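Local coordinates for flavoredoxin (PDB 2D5M), which binds flavin mononucleotide and probably serves as an electron-transfer flavoprotein of the flavin reductase-like family, at residues P15-G20 / I68-R73; P28-A33 / D80-Y85; A34-C39 / I46-R51; F114-E119 / M139-D144. All coordinates share one frame; numbering follows the deposited sequence. Where two conformers were deposited one is given.

Interaction 1 (P15-G20 / I68-R73)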
loop_
_atom_site.group_PDB
_atom_site.type_symbol
_atom_site.label_atom_id
_atom_site.label_comp_id
_atom_site.label_asym_id
_atom_site.label_seq_id
_atom_site.Cartn_x
_atom_site.Cartn_y
_atom_site.Cartn_z
ATOM N N PRO A 15 1.289 2.267 3.588
ATOM C CA PRO A 15 1.896 1.573 4.729
ATOM C C PRO A 15 2.988 2.395 5.359
ATOM O O PRO A 15 3.463 3.431 4.867
ATOM C CB PRO A 15 2.434 0.310 4.076
ATOM C CG PRO A 15 2.845 0.759 2.718
ATOM C CD PRO A 15 1.814 1.759 2.300
ATOM N N LEU A 16 3.447 1.884 6.504
ATOM C CA LEU A 16 4.619 2.411 7.182
ATOM C C LEU A 16 5.515 1.222 7.481
ATOM O O LEU A 16 5.485 0.630 8.566
ATOM C CB LEU A 16 4.258 3.202 8.477
ATOM C CG LEU A 16 5.447 3.856 9.203
ATOM C CD1 LEU A 16 6.098 4.888 8.321
ATOM C CD2 LEU A 16 5.001 4.444 10.536
ATOM N N PHE A 17 6.285 0.816 6.481
ATOM C CA PHE A 17 7.204 -0.296 6.602
ATOM C C PHE A 17 8.561 0.179 7.116
ATOM O O PHE A 17 9.121 1.105 6.579
ATOM C CB PHE A 17 7.408 -0.923 5.229
ATOM C CG PHE A 17 6.166 -1.633 4.651
ATOM C CD1 PHE A 17 6.117 -1.857 3.275
ATOM C CD2 PHE A 17 5.090 -2.081 5.419
ATOM C CE1 PHE A 17 5.095 -2.533 2.654
ATOM C CE2 PHE A 17 4.047 -2.787 4.772
ATOM C CZ PHE A 17 4.043 -3.030 3.415
ATOM N N LEU A 18 9.134 -0.533 8.090
ATOM C CA LEU A 18 10.510 -0.280 8.441
ATOM C C LEU A 18 11.397 -1.315 7.736
ATOM O O LEU A 18 11.344 -2.527 8.020
ATOM C CB LEU A 18 10.797 -0.277 9.921
ATOM C CG LEU A 18 10.266 0.992 10.626
ATOM C CD1 LEU A 18 8.750 0.951 10.687
ATOM C CD2 LEU A 18 10.959 1.152 11.975
ATOM N N VAL A 19 12.178 -0.849 6.772
ATOM C CA VAL A 19 13.031 -1.689 5.938
ATOM C C VAL A 19 14.344 -1.868 6.645
ATOM O O VAL A 19 15.054 -0.884 6.925
ATOM C CB VAL A 19 13.234 -1.041 4.562
ATOM C CG1 VAL A 19 14.158 -1.901 3.730
ATOM C CG2 VAL A 19 11.900 -0.862 3.822
ATOM N N GLY A 20 14.669 -3.123 6.980
ATOM C CA GLY A 20 15.844 -3.464 7.798
ATOM C C GLY A 20 16.933 -4.060 6.947
ATOM O O GLY A 20 16.684 -4.909 6.077
ATOM N N ILE A 68 11.093 -6.279 6.329
ATOM C CA ILE A 68 10.082 -5.287 6.618
ATOM C C ILE A 68 9.523 -5.620 7.987
ATOM O O ILE A 68 8.983 -6.685 8.194
ATOM C CB ILE A 68 9.015 -5.243 5.524
ATOM C CG1 ILE A 68 9.604 -4.622 4.246
ATOM C CG2 ILE A 68 7.753 -4.491 6.023
ATOM C CD1 ILE A 68 8.746 -4.772 3.019
ATOM N N SER A 69 9.635 -4.656 8.883
ATOM C CA SER A 69 9.027 -4.777 10.202
ATOM C C SER A 69 7.877 -3.785 10.280
ATOM O O SER A 69 8.000 -2.630 9.863
ATOM C CB SER A 69 10.057 -4.493 11.299
ATOM O OG SER A 69 11.152 -5.361 11.255
ATOM N N ILE A 70 6.738 -4.248 10.811
ATOM C CA ILE A 70 5.515 -3.440 10.827
ATOM C C ILE A 70 5.311 -2.935 12.259
ATOM O O ILE A 70 5.122 -3.736 13.153
ATOM C CB ILE A 70 4.348 -4.259 10.307
ATOM C CG1 ILE A 70 4.621 -4.639 8.841
ATOM C CG2 ILE A 70 3.040 -3.524 10.453
ATOM C CD1 ILE A 70 3.621 -5.281 8.011
ATOM N N PRO A 71 5.389 -1.609 12.458
ATOM C CA PRO A 71 5.259 -1.085 13.840
ATOM C C PRO A 71 3.782 -1.162 14.270
ATOM O O PRO A 71 2.860 -0.946 13.476
ATOM C CB PRO A 71 5.676 0.358 13.731
ATOM C CG PRO A 71 5.359 0.707 12.311
ATOM C CD PRO A 71 5.607 -0.556 11.476
ATOM N N SER A 72 3.565 -1.351 15.545
ATOM C CA SER A 72 2.319 -1.131 16.249
ATOM C C SER A 72 2.310 0.324 16.716
ATOM O O SER A 72 3.323 1.045 16.642
ATOM C CB SER A 72 2.125 -2.047 17.417
ATOM O OG SER A 72 3.185 -1.883 18.308
ATOM N N ARG A 73 1.153 0.781 17.192
ATOM C CA ARG A 73 1.050 2.195 17.505
ATOM C C ARG A 73 2.029 2.610 18.591
ATOM O O ARG A 73 2.430 3.776 18.597
ATOM C CB ARG A 73 -0.388 2.534 17.925
ATOM C CG ARG A 73 -0.734 2.208 19.372
ATOM C CD ARG A 73 -2.163 2.613 19.688
ATOM N NE ARG A 73 -3.113 1.885 18.911
ATOM C CZ ARG A 73 -4.402 2.201 18.723
ATOM N NH1 ARG A 73 -4.902 3.298 19.271
ATOM N NH2 ARG A 73 -5.139 1.375 17.971
HETATM O O HOH W 1 12.898 -4.296 9.520
#
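The F17 ring carries the methyl CG2 of I68 over one face, a CH-pi contact 4.0 Å from CG2 to the ring centroid and 30° off the normal. P15 CB lies near the rim of the opposite face, 3.6 Å above the plane, while CD1 of I70 approaches CE2 of F17 obliquely. A chi1 of -71° in I68 puts CG2 anti to the backbone N, over the ring, and sends CG1 and CD1 toward CD1 of F17; a branched residue thus meets the ring twice. The L18 and S69 backbones form an antiparallel hydrogen-bonded pair, L18 N to S69 O 3.0 Å and S69 N to L18 O 2.9 Å. A water bridges L18 O and S69 OG, and that hydroxyl also meets V111 N. P71, with no N-H, brings CD to 3.1 Å from L16 O. Strand 14-22 runs between strands 65-70 and 28-41, with A79 of helix 76-82 over L16, L18 and P71 and Y12 of the second subunit on F17.

Interaction 2 (P28-A33 / D80-Y85). With FMN (flavin mononucleotide), chain E.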
loop_
_atom_site.group_PDB
_atom_site.type_symbol
_atom_site.label_atom_id
_atom_site.label_comp_id
_atom_site.label_asym_id
_atom_site.label_seq_id
_atom_site.Cartn_x
_atom_site.Cartn_y
_atom_site.Cartn_z
ATOM N N PRO A 28 23.376 -2.829 11.845
ATOM C CA PRO A 28 21.974 -2.941 11.499
ATOM C C PRO A 28 21.320 -1.587 11.317
ATOM O O PRO A 28 21.641 -0.626 12.015
ATOM C CB PRO A 28 21.377 -3.693 12.694
ATOM C CG PRO A 28 22.178 -3.184 13.841
ATOM C CD PRO A 28 23.592 -3.063 13.323
ATOM N N ASN A 29 20.355 -1.516 10.401
ATOM C CA ASN A 29 19.652 -0.275 10.106
ATOM C C ASN A 29 18.172 -0.547 9.823
ATOM O O ASN A 29 17.796 -1.663 9.488
ATOM C CB ASN A 29 20.264 0.390 8.886
ATOM C CG ASN A 29 19.896 1.862 8.734
ATOM O OD1 ASN A 29 19.593 2.544 9.727
ATOM N ND2 ASN A 29 19.964 2.356 7.502
ATOM N N ILE A 30 17.384 0.509 9.990
ATOM C CA ILE A 30 16.003 0.548 9.599
ATOM C C ILE A 30 15.728 1.928 9.030
ATOM O O ILE A 30 16.240 2.926 9.557
ATOM C CB ILE A 30 15.020 0.294 10.772
ATOM C CG1 ILE A 30 15.512 0.901 12.098
ATOM C CG2 ILE A 30 14.694 -1.194 10.875
ATOM C CD1 ILE A 30 14.529 0.866 13.264
ATOM N N MET A 31 14.890 1.975 7.987
ATOM C CA MET A 31 14.351 3.220 7.441
ATOM C C MET A 31 12.872 3.051 7.235
ATOM O O MET A 31 12.373 1.936 7.130
ATOM C CB MET A 31 15.062 3.673 6.168
ATOM C CG MET A 31 15.016 2.658 5.039
ATOM S SD MET A 31 13.487 2.648 4.095
ATOM C CE MET A 31 13.652 4.113 3.075
ATOM N N ALA A 32 12.124 4.154 7.183
ATOM C CA ALA A 32 10.697 4.110 6.903
ATOM C C ALA A 32 10.416 4.204 5.403
ATOM O O ALA A 32 11.007 5.055 4.696
ATOM C CB ALA A 32 10.012 5.268 7.599
ATOM N N ALA A 33 9.497 3.395 4.937
ATOM C CA ALA A 33 9.067 3.393 3.530
ATOM C C ALA A 33 7.539 3.291 3.476
ATOM O O ALA A 33 6.973 2.338 3.998
ATOM C CB ALA A 33 9.674 2.276 2.741
ATOM N N ASP A 80 8.867 6.895 12.943
ATOM C CA ASP A 80 9.079 8.232 12.390
ATOM C C ASP A 80 10.550 8.633 12.464
ATOM O O ASP A 80 11.106 9.161 11.483
ATOM C CB ASP A 80 8.165 9.213 13.103
ATOM C CG ASP A 80 8.020 10.533 12.364
ATOM O OD1 ASP A 80 7.636 10.476 11.153
ATOM O OD2 ASP A 80 8.243 11.599 12.981
ATOM N N TYR A 81 11.193 8.374 13.602
ATOM C CA TYR A 81 12.609 8.658 13.755
ATOM C C TYR A 81 13.410 8.014 12.631
ATOM O O TYR A 81 14.291 8.633 12.044
ATOM C CB TYR A 81 13.083 8.164 15.128
ATOM C CG TYR A 81 14.502 8.464 15.479
ATOM C CD1 TYR A 81 14.814 9.527 16.348
ATOM C CD2 TYR A 81 15.564 7.691 15.012
ATOM C CE1 TYR A 81 16.107 9.807 16.690
ATOM C CE2 TYR A 81 16.872 7.981 15.341
ATOM C CZ TYR A 81 17.128 9.054 16.201
ATOM O OH TYR A 81 18.437 9.346 16.546
ATOM N N ALA A 82 13.130 6.748 12.372
ATOM C CA ALA A 82 13.854 5.978 11.342
ATOM C C ALA A 82 13.653 6.562 9.964
ATOM O O ALA A 82 14.459 6.312 9.053
ATOM C CB ALA A 82 13.419 4.512 11.377
ATOM N N GLY A 83 12.547 7.294 9.778
ATOM C CA GLY A 83 12.241 8.023 8.535
ATOM C C GLY A 83 12.730 9.441 8.463
ATOM O O GLY A 83 12.501 10.090 7.424
ATOM N N ILE A 84 13.347 9.963 9.521
ATOM C CA ILE A 84 13.920 11.298 9.537
ATOM C C ILE A 84 15.426 11.260 9.456
ATOM O O ILE A 84 16.038 12.035 8.738
ATOM C CB ILE A 84 13.452 12.043 10.801
ATOM C CG1 ILE A 84 11.950 12.252 10.846
ATOM C CG2 ILE A 84 14.238 13.376 10.947
ATOM C CD1 ILE A 84 11.399 12.712 12.188
ATOM N N TYR A 85 16.075 10.364 10.207
ATOM C CA TYR A 85 17.509 10.323 10.378
ATOM C C TYR A 85 18.103 9.182 9.587
ATOM O O TYR A 85 17.457 8.185 9.343
ATOM C CB TYR A 85 17.884 10.240 11.872
ATOM C CG TYR A 85 17.250 11.410 12.623
ATOM C CD1 TYR A 85 17.716 12.708 12.428
ATOM C CD2 TYR A 85 16.208 11.209 13.480
ATOM C CE1 TYR A 85 17.165 13.786 13.089
ATOM C CE2 TYR A 85 15.608 12.277 14.148
ATOM C CZ TYR A 85 16.099 13.570 13.947
ATOM O OH TYR A 85 15.504 14.646 14.603
HETATM N N1 FMN E . 12.277 7.169 1.656
HETATM C C2 FMN E . 12.310 6.384 0.534
HETATM O O2 FMN E . 13.322 6.338 -0.178
HETATM N N3 FMN E . 11.168 5.665 0.189
HETATM C C4 FMN E . 9.971 5.697 0.868
HETATM O O4 FMN E . 8.998 5.019 0.476
HETATM C C4A FMN E . 9.921 6.554 2.002
HETATM N N5 FMN E . 8.758 6.680 2.685
HETATM C C5A FMN E . 8.825 7.387 3.859
HETATM C C6 FMN E . 7.627 7.516 4.615
HETATM C C7 FMN E . 7.575 8.167 5.837
HETATM C C7M FMN E . 6.287 8.340 6.608
HETATM C C8 FMN E . 8.816 8.697 6.355
HETATM C C8M FMN E . 8.814 9.336 7.735
HETATM C C9 FMN E . 9.971 8.643 5.596
HETATM C C9A FMN E . 10.006 7.999 4.370
HETATM N N10 FMN E . 11.147 7.940 3.540
HETATM C C10 FMN E . 11.137 7.181 2.396
HETATM C "C1'" FMN E . 12.397 8.637 3.953
HETATM C "C2'" FMN E . 13.436 7.689 4.547
HETATM O "O2'" FMN E . 12.882 6.826 5.548
HETATM C "C3'" FMN E . 14.542 8.530 5.192
HETATM O "O3'" FMN E . 15.247 9.189 4.114
HETATM C "C4'" FMN E . 15.512 7.740 6.057
HETATM O "O4'" FMN E . 16.234 8.724 6.847
HETATM C "C5'" FMN E . 16.483 6.914 5.288
HETATM O "O5'" FMN E . 17.356 6.241 6.251
HETATM P P FMN E . 18.744 5.565 5.793
HETATM O O1P FMN E . 19.614 6.655 5.151
HETATM O O2P FMN E . 18.487 4.444 4.814
HETATM O O3P FMN E . 19.278 5.098 7.135
#
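A32 and G83 meet at the tight spot of this contact, where the methyl CB of A32 lies 3.7 Å from CA of G83. G83, with no side chain, lets the backbone near the end of helix 76-82 lie close to both A32 CB and the flavin. The small A82 points its CB at the strand, 4.2 Å from CG1 of I30, while its carbonyl O receives a CA-H...O contact from M31 CA at 3.5 Å. No conventional hydrogen bond joins the two segments. I84 and Y85, partly exposed, make the loose side, although Y85 O takes a weak bond from FMN O4'. In one of its two conformers M31, bent at chi2 and chi3, brings CE to 3.6 Å from N1 of FMN. N29, with CG anti to its backbone N (chi1 -163°), directs ND2 at phosphate oxygen O3P over 2.9 Å in an almost straight bond (175°). FMN O2' donates to A32 O at 2.7 Å. K92 NZ gathers the carbonyls of I30, A82 and Y85 and also binds FMN. Apolar between the segments and polar toward the cofactor, the chemistry implies that FMN itself helps to tie strand and helix end together.

Interaction 3 (A34-C39 / I46-R51). With ZN (zinc ion), chain D; FMN (flavin mononucleotide), chain E.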
loop_
_atom_site.group_PDB
_atom_site.type_symbol
_atom_site.label_atom_id
_atom_site.label_comp_id
_atom_site.label_asym_id
_atom_site.label_seq_id
_atom_site.Cartn_x
_atom_site.Cartn_y
_atom_site.Cartn_z
ATOM N N ALA A 34 6.918 4.241 2.789
ATOM C CA ALA A 34 5.505 4.188 2.476
ATOM C C ALA A 34 5.225 3.975 0.998
ATOM O O ALA A 34 4.085 3.633 0.635
ATOM C CB ALA A 34 4.799 5.461 2.933
ATOM N N TRP A 35 6.211 4.202 0.110
ATOM C CA TRP A 35 6.034 4.011 -1.334
ATOM C C TRP A 35 6.337 2.542 -1.604
ATOM O O TRP A 35 7.417 2.152 -2.057
ATOM C CB TRP A 35 6.934 4.917 -2.134
ATOM C CG TRP A 35 6.579 6.378 -2.247
ATOM C CD1 TRP A 35 7.223 7.203 -3.109
ATOM C CD2 TRP A 35 5.596 7.199 -1.593
ATOM N NE1 TRP A 35 6.721 8.467 -3.040
ATOM C CE2 TRP A 35 5.718 8.505 -2.120
ATOM C CE3 TRP A 35 4.602 6.979 -0.634
ATOM C CZ2 TRP A 35 4.921 9.564 -1.713
ATOM C CZ3 TRP A 35 3.805 8.029 -0.215
ATOM C CH2 TRP A 35 3.964 9.329 -0.761
ATOM N N ALA A 36 5.386 1.689 -1.258
ATOM C CA ALA A 36 5.592 0.267 -1.149
ATOM C C ALA A 36 4.263 -0.449 -1.139
ATOM O O ALA A 36 3.232 0.118 -0.779
ATOM C CB ALA A 36 6.353 -0.075 0.148
ATOM N N GLY A 37 4.318 -1.752 -1.476
ATOM C CA GLY A 37 3.152 -2.610 -1.345
ATOM C C GLY A 37 3.471 -3.958 -1.933
ATOM O O GLY A 37 4.533 -4.197 -2.474
ATOM N N ILE A 38 2.535 -4.912 -1.735
ATOM C CA ILE A 38 2.669 -6.232 -2.348
ATOM C C ILE A 38 2.584 -6.052 -3.848
ATOM O O ILE A 38 1.735 -5.287 -4.329
ATOM C CB ILE A 38 1.646 -7.203 -1.783
ATOM C CG1 ILE A 38 1.847 -7.375 -0.259
ATOM C CG2 ILE A 38 1.660 -8.536 -2.511
ATOM C CD1 ILE A 38 0.722 -8.108 0.435
ATOM N N CYS A 39 3.435 -6.730 -4.593
ATOM C CA CYS A 39 3.388 -6.635 -6.047
ATOM C C CYS A 39 3.019 -7.918 -6.735
ATOM O O CYS A 39 2.488 -7.845 -7.854
ATOM C CB CYS A 39 4.678 -6.100 -6.692
ATOM S SG CYS A 39 6.166 -7.095 -6.337
ATOM N N ILE A 46 7.099 -8.104 -2.369
ATOM C CA ILE A 46 6.831 -6.718 -2.035
ATOM C C ILE A 46 7.782 -5.839 -2.813
ATOM O O ILE A 46 8.997 -6.138 -2.884
ATOM C CB ILE A 46 6.946 -6.471 -0.504
ATOM C CG1 ILE A 46 5.782 -7.201 0.166
ATOM C CG2 ILE A 46 6.995 -5.000 -0.165
ATOM C CD1 ILE A 46 5.877 -7.232 1.698
ATOM N N ALA A 47 7.262 -4.772 -3.344
ATOM C CA ALA A 47 8.016 -3.706 -4.014
ATOM C C ALA A 47 8.164 -2.531 -3.072
ATOM O O ALA A 47 7.209 -2.110 -2.418
ATOM C CB ALA A 47 7.294 -3.303 -5.289
ATOM N N VAL A 48 9.379 -1.969 -3.038
ATOM C CA VAL A 48 9.667 -0.792 -2.211
ATOM C C VAL A 48 10.471 0.188 -3.065
ATOM O O VAL A 48 11.474 -0.198 -3.661
ATOM C CB VAL A 48 10.430 -1.163 -0.945
ATOM C CG1 VAL A 48 10.333 0.075 -0.053
ATOM C CG2 VAL A 48 9.931 -2.402 -0.226
ATOM N N SER A 49 10.034 1.409 -3.126
ATOM C CA SER A 49 10.750 2.460 -3.857
ATOM C C SER A 49 11.663 3.180 -2.914
ATOM O O SER A 49 11.166 3.982 -2.137
ATOM C CB SER A 49 9.728 3.420 -4.461
ATOM O OG SER A 49 8.937 2.787 -5.418
ATOM N N LEU A 50 12.961 2.926 -2.971
ATOM C CA LEU A 50 13.955 3.516 -2.099
ATOM C C LEU A 50 14.901 4.380 -2.905
ATOM O O LEU A 50 15.461 3.943 -3.901
ATOM C CB LEU A 50 14.763 2.420 -1.375
ATOM C CG LEU A 50 13.967 1.388 -0.564
ATOM C CD1 LEU A 50 14.831 0.444 0.230
ATOM C CD2 LEU A 50 12.961 2.120 0.362
ATOM N N ARG A 51 15.090 5.599 -2.449
ATOM C CA ARG A 51 15.955 6.538 -3.109
ATOM C C ARG A 51 17.413 6.170 -2.952
ATOM O O ARG A 51 17.877 5.675 -1.935
ATOM C CB ARG A 51 15.735 7.959 -2.548
ATOM C CG ARG A 51 14.400 8.540 -2.921
ATOM C CD ARG A 51 14.009 9.850 -2.185
ATOM N NE ARG A 51 13.904 9.427 -0.802
ATOM C CZ ARG A 51 14.804 9.608 0.172
ATOM N NH1 ARG A 51 15.870 10.369 0.034
ATOM N NH2 ARG A 51 14.567 9.014 1.327
HETATM ZN ZN ZN D . 6.351 -8.550 -8.218
HETATM N N1 FMN E . 12.277 7.169 1.656
HETATM C C2 FMN E . 12.310 6.384 0.534
HETATM O O2 FMN E . 13.322 6.338 -0.178
HETATM N N3 FMN E . 11.168 5.665 0.189
HETATM C C4 FMN E . 9.971 5.697 0.868
HETATM O O4 FMN E . 8.998 5.019 0.476
HETATM C C4A FMN E . 9.921 6.554 2.002
HETATM N N5 FMN E . 8.758 6.680 2.685
HETATM C C5A FMN E . 8.825 7.387 3.859
HETATM C C6 FMN E . 7.627 7.516 4.615
HETATM C C7 FMN E . 7.575 8.167 5.837
HETATM C C7M FMN E . 6.287 8.340 6.608
HETATM C C8 FMN E . 8.816 8.697 6.355
HETATM C C8M FMN E . 8.814 9.336 7.735
HETATM C C9 FMN E . 9.971 8.643 5.596
HETATM C C9A FMN E . 10.006 7.999 4.370
HETATM N N10 FMN E . 11.147 7.940 3.540
HETATM C C10 FMN E . 11.137 7.181 2.396
HETATM C "C1'" FMN E . 12.397 8.637 3.953
HETATM C "C2'" FMN E . 13.436 7.689 4.547
HETATM O "O2'" FMN E . 12.882 6.826 5.548
HETATM C "C3'" FMN E . 14.542 8.530 5.192
HETATM O "O3'" FMN E . 15.247 9.189 4.114
HETATM C "C4'" FMN E . 15.512 7.740 6.057
HETATM O "O4'" FMN E . 16.234 8.724 6.847
HETATM C "C5'" FMN E . 16.483 6.914 5.288
HETATM O "O5'" FMN E . 17.356 6.241 6.251
HETATM P P FMN E . 18.744 5.565 5.793
HETATM O O1P FMN E . 19.614 6.655 5.151
HETATM O O2P FMN E . 18.487 4.444 4.814
HETATM O O3P FMN E . 19.278 5.098 7.135
HETATM O O HOH W 2 7.934 -10.112 -7.954
#
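At one end of this hairpin C39, whose CB lies 4.1 Å from CB of A47, binds a zinc ion through SG at 2.4 Å; at the other, residues of both segments around the W35 and S49 pair bind the flavin. A chi1 of 59° turns SG of C39 toward the metal. Water, C40 and H131 of the second subunit complete the metal's ligands. W35 centres an inverse gamma turn, and its carbonyl accepts S49 N at 2.9 Å, while its N-H gives to FMN O4. S49 O receives FMN N3 at 2.9 Å (175°), and R51 NH2 meets N1 at 3.0 Å in the guanidinium plane and also O3'. The N1 bond would probably stabilise negative charge on a reduced flavin. G37, adding no side chain beside A47, pairs with it twice, A47 N to G37 O at 2.9 Å. I38 and I46 touch through CG1, 4.0 Å apart. Strand 44-48 lies between strands 28-41 and 133-144, with I135 against C39 and A47, while helix 55-63 touches L50.

Interaction 4 (F114-E119 / M139-D144)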
loop_
_atom_site.group_PDB
_atom_site.type_symbol
_atom_site.label_atom_id
_atom_site.label_comp_id
_atom_site.label_asym_id
_atom_site.label_seq_id
_atom_site.Cartn_x
_atom_site.Cartn_y
_atom_site.Cartn_z
ATOM N N PHE A 114 8.641 -5.287 17.286
ATOM C CA PHE A 114 7.439 -5.085 16.478
ATOM C C PHE A 114 6.658 -6.390 16.359
ATOM O O PHE A 114 7.213 -7.465 16.463
ATOM C CB PHE A 114 7.788 -4.540 15.115
ATOM C CG PHE A 114 8.292 -3.105 15.090
ATOM C CD1 PHE A 114 8.575 -2.347 16.227
ATOM C CD2 PHE A 114 8.469 -2.488 13.857
ATOM C CE1 PHE A 114 9.085 -1.064 16.133
ATOM C CE2 PHE A 114 8.968 -1.217 13.775
ATOM C CZ PHE A 114 9.294 -0.503 14.890
ATOM N N PRO A 115 5.358 -6.280 16.125
ATOM C CA PRO A 115 4.518 -7.465 16.156
ATOM C C PRO A 115 4.662 -8.372 14.956
ATOM O O PRO A 115 4.274 -9.567 14.979
ATOM C CB PRO A 115 3.114 -6.869 16.214
ATOM C CG PRO A 115 3.224 -5.509 15.540
ATOM C CD PRO A 115 4.549 -5.057 16.066
ATOM N N MET A 116 5.151 -7.847 13.864
ATOM C CA MET A 116 5.185 -8.566 12.588
ATOM C C MET A 116 6.460 -8.175 11.824
ATOM O O MET A 116 6.809 -7.006 11.732
ATOM C CB MET A 116 3.968 -8.217 11.772
ATOM C CG MET A 116 3.844 -8.841 10.419
ATOM S SD MET A 116 2.121 -8.534 9.925
ATOM C CE MET A 116 2.186 -9.355 8.385
ATOM N N ALA A 117 7.106 -9.176 11.239
ATOM C CA ALA A 117 8.321 -8.975 10.475
ATOM C C ALA A 117 8.282 -9.926 9.249
ATOM O O ALA A 117 7.801 -11.039 9.332
ATOM C CB ALA A 117 9.546 -9.227 11.312
ATOM N N ILE A 118 8.792 -9.421 8.151
ATOM C CA ILE A 118 8.831 -10.126 6.881
ATOM C C ILE A 118 10.281 -10.188 6.423
ATOM O O ILE A 118 10.975 -9.153 6.450
ATOM C CB ILE A 118 7.957 -9.367 5.835
ATOM C CG1 ILE A 118 6.566 -9.084 6.351
ATOM C CG2 ILE A 118 7.962 -10.155 4.537
ATOM C CD1 ILE A 118 5.746 -8.185 5.442
ATOM N N GLU A 119 10.754 -11.358 6.038
ATOM C CA GLU A 119 12.094 -11.557 5.532
ATOM C C GLU A 119 12.074 -11.646 4.019
ATOM O O GLU A 119 11.320 -12.479 3.477
ATOM C CB GLU A 119 12.696 -12.859 6.118
ATOM C CG GLU A 119 12.812 -12.849 7.621
ATOM C CD GLU A 119 13.780 -13.876 8.164
ATOM O OE1 GLU A 119 14.772 -14.174 7.419
ATOM O OE2 GLU A 119 13.577 -14.306 9.322
ATOM N N MET A 139 10.264 -14.547 1.971
ATOM C CA MET A 139 10.764 -15.843 2.384
ATOM C C MET A 139 10.078 -16.333 3.633
ATOM O O MET A 139 9.991 -17.567 3.862
ATOM C CB MET A 139 12.303 -15.808 2.551
ATOM C CG MET A 139 13.042 -15.240 1.377
ATOM S SD MET A 139 12.618 -15.920 -0.246
ATOM C CE MET A 139 13.245 -17.567 -0.053
ATOM N N ASP A 140 9.619 -15.423 4.502
ATOM C CA ASP A 140 8.931 -15.772 5.736
ATOM C C ASP A 140 8.239 -14.554 6.252
ATOM O O ASP A 140 8.707 -13.430 6.112
ATOM C CB ASP A 140 9.923 -16.267 6.808
ATOM C CG ASP A 140 9.275 -16.985 7.963
ATOM O OD1 ASP A 140 8.195 -17.588 7.785
ATOM O OD2 ASP A 140 9.841 -16.995 9.071
ATOM N N VAL A 141 7.098 -14.765 6.869
ATOM C CA VAL A 141 6.370 -13.758 7.639
ATOM C C VAL A 141 6.254 -14.279 9.081
ATOM O O VAL A 141 5.761 -15.385 9.306
ATOM C CB VAL A 141 4.980 -13.534 7.033
ATOM C CG1 VAL A 141 4.224 -12.522 7.913
ATOM C CG2 VAL A 141 5.051 -13.119 5.574
ATOM N N LYS A 142 6.745 -13.509 10.028
ATOM C CA LYS A 142 6.782 -13.843 11.432
ATOM C C LYS A 142 5.866 -12.916 12.204
ATOM O O LYS A 142 5.935 -11.699 12.034
ATOM C CB LYS A 142 8.211 -13.742 12.014
ATOM C CG LYS A 142 9.125 -14.896 11.592
ATOM C CD LYS A 142 10.391 -14.850 12.448
ATOM C CE LYS A 142 11.634 -14.774 11.620
ATOM N NZ LYS A 142 11.759 -15.914 10.666
ATOM N N VAL A 143 5.049 -13.490 13.055
ATOM C CA VAL A 143 4.064 -12.688 13.833
ATOM C C VAL A 143 4.110 -13.138 15.259
ATOM O O VAL A 143 4.148 -14.320 15.569
ATOM C CB VAL A 143 2.680 -12.844 13.211
ATOM C CG1 VAL A 143 1.657 -12.052 14.035
ATOM C CG2 VAL A 143 2.644 -12.385 11.761
ATOM N N ASP A 144 4.047 -12.209 16.181
ATOM C CA ASP A 144 3.927 -12.509 17.614
ATOM C C ASP A 144 2.757 -13.477 17.843
ATOM O O ASP A 144 1.634 -13.278 17.335
ATOM C CB ASP A 144 3.719 -11.219 18.392
ATOM C CG ASP A 144 4.901 -10.322 18.652
ATOM O OD1 ASP A 144 6.010 -10.802 18.367
ATOM O OD2 ASP A 144 4.747 -9.182 19.113
#
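Bends at chi3 (-124°) and chi4 (-58°) turn the end of K142 so that NZ meets OE2 of E119 across the strands at 2.8 Å. E119 comes from the neighbouring strand with its chain extended beyond CG, and NZ lies above its carboxylate plane, 37° out of it. NZ also lies 2.7 Å from D140 OD2, using that oxygen's anti lone pair, and reaches E104; the shared ammonium probably offsets the repulsion among the three carboxylates. D140 OD1 is hydrogen-bonded to S4 OG of the second subunit. The glutamate E119 is held further by the backbone N-H groups of E104 and H105. The opposite face is apolar: M116, extended from CG onward, lays CE 3.8 Å from CG1 of V141 and CG 4.0 Å from CG2 of V143. Unbranched methionine can span two beta-branched valines, which suit extended strands. A117 and K142 form a hydrogen-bonded pair, with K142 N to A117 O at 2.8 Å. At the far end D144 N binds P115 O, while D144 OD1 forms a salt bridge with K2 of the second subunit, whose strand extends the sheet. M139 and D140 both oppose E119, a classic beta bulge in an antiparallel beta hairpin.

All four contacts are largely buried, yet their chemistry follows their place in the fold. Interaction 1 lies nearest the centre of the chain and is mostly hydrocarbon; it joins interaction 2 by backbone bonds between strands 14-22 and 28-41, and interaction 4 by those between strands 65-70 and 116-126. Interactions 2 and 3 share strand 28-41 and the FMN: the former serves mainly the ribityl chain and phosphate, the latter the polar edge of the isoalloxazine. Interaction 4 is remote from the flavin and mixes an ionic face with an apolar one. It meets interaction 3 where I46 and I118 pack. Every contact touches the second subunit, interaction 3 through a shared zinc and interaction 4 through a continued sheet.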